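Local structure of protein Kinase A (Toxoplasma gondii, 5J3U) at residues S24-E27 with K28-N31. The protein binds cyclic AMP through two cyclic nucleotide-binding domains and probably acts as the regulatory, inhibitory subunit of a cAMP-dependent protein kinase. Numbering follows the deposited sequence.
Sequences SLDE and KDLN
Asp-26 caps the start of helix 27-36 with its own carboxylate. Its OD1 accepts from Asp-29 N at 3.0 Å, and the bond is nearly straight (167°). The torsion that allows this sets CG between the backbone N and the carbonyl carbon (chi1 71°), which brings OD1 within reach of Asp-29 N. The backbone carbonyl works as well: Asp-26 O takes Leu-30 N at 2.9 Å. One residue on, Glu-27 O accepts from Asn-31 N, also at 2.9 Å.

Two waters tie the cap to the Asp-29 side chain. One accepts from Asp-26 N and donates to Asp-29 OD2, at 2.6 Å from the latter. This water replaces the direct side-chain bond of a capping box. The other donates to Asp-26 OD1 and, weakly, to Asp-29 OD1. The carboxylates come close, with Asp-26 OD1 and Asp-29 OD2 3.8 Å apart. The waters and the helix N-terminus probably ease their repulsion.

On the apolar side, Leu-25 CD1 meets Leu-30 CD1 at about a right angle. Leu-30 also packs on helix 6-18, whose Arg-17 NH1 donates to Leu-25 O, and Leu-25 on helix 116-138. The arrangement is a classic Asp N-cap, on the second helix before the first cyclic nucleotide-binding barrel, consistent with the N3A motif of PKA regulatory subunits.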
# COMPACT_ATOMS: atom_id res chain seq x y z
N SER A 24 3.18 -3.64 -7.82
CA SER A 24 2.71 -4.23 -9.06
C SER A 24 3.78 -5.02 -9.83
O SER A 24 3.43 -5.69 -10.83
CB SER A 24 2.14 -3.18 -10.00
OG SER A 24 3.14 -2.44 -10.65
N LEU A 25 5.03 -5.02 -9.37
CA LEU A 25 6.06 -5.72 -10.11
C LEU A 25 5.89 -7.23 -10.06
O LEU A 25 5.63 -7.80 -8.97
CB LEU A 25 7.47 -5.32 -9.66
CG LEU A 25 7.79 -3.85 -9.94
CD1 LEU A 25 9.18 -3.54 -9.36
CD2 LEU A 25 7.76 -3.43 -11.42
N ASP A 26 6.09 -7.89 -11.20
CA ASP A 26 6.26 -9.37 -11.17
C ASP A 26 7.55 -9.79 -10.43
O ASP A 26 8.40 -8.94 -10.12
CB ASP A 26 6.10 -10.02 -12.52
CG ASP A 26 7.21 -9.76 -13.47
OD1 ASP A 26 8.38 -9.65 -13.06
OD2 ASP A 26 6.89 -9.66 -14.69
N GLU A 27 7.62 -11.06 -10.05
CA GLU A 27 8.61 -11.50 -9.09
C GLU A 27 10.03 -11.38 -9.64
O GLU A 27 10.97 -11.01 -8.90
CB GLU A 27 8.31 -12.88 -8.53
CG GLU A 27 8.52 -13.98 -9.53
CD GLU A 27 8.21 -15.35 -8.99
OE1 GLU A 27 7.72 -15.46 -7.85
OE2 GLU A 27 8.49 -16.30 -9.73
N LYS A 28 10.17 -11.57 -10.96
CA LYS A 28 11.48 -11.38 -11.54
C LYS A 28 11.94 -9.94 -11.59
O LYS A 28 13.10 -9.68 -11.32
CB LYS A 28 11.60 -12.07 -12.89
CG LYS A 28 11.56 -13.60 -12.77
CD LYS A 28 12.27 -14.22 -13.96
CE LYS A 28 12.17 -15.74 -14.02
NZ LYS A 28 13.17 -16.28 -15.04
N ASP A 29 11.03 -9.02 -11.92
CA ASP A 29 11.31 -7.55 -11.88
C ASP A 29 11.63 -7.07 -10.51
O ASP A 29 12.54 -6.25 -10.31
CB ASP A 29 10.19 -6.71 -12.44
CG ASP A 29 10.19 -6.62 -13.94
OD1 ASP A 29 11.22 -6.95 -14.60
OD2 ASP A 29 9.16 -6.21 -14.50
N LEU A 30 10.91 -7.60 -9.52
CA LEU A 30 11.21 -7.28 -8.17
C LEU A 30 12.63 -7.82 -7.80
O LEU A 30 13.42 -7.11 -7.18
CB LEU A 30 10.14 -7.79 -7.21
CG LEU A 30 10.09 -7.11 -5.83
CD1 LEU A 30 9.48 -5.73 -5.95
CD2 LEU A 30 9.30 -7.92 -4.83
N ASN A 31 12.94 -9.05 -8.24
CA ASN A 31 14.29 -9.59 -8.05
C ASN A 31 15.41 -8.72 -8.68
O ASN A 31 16.46 -8.52 -8.06
CB ASN A 31 14.37 -11.04 -8.48
CG ASN A 31 15.71 -11.65 -8.18
OD1 ASN A 31 16.56 -11.81 -9.08
ND2 ASN A 31 15.93 -11.97 -6.93
O HOH W 1 6.71 -6.23 -13.57
O HOH W 2 10.25 -10.06 -15.28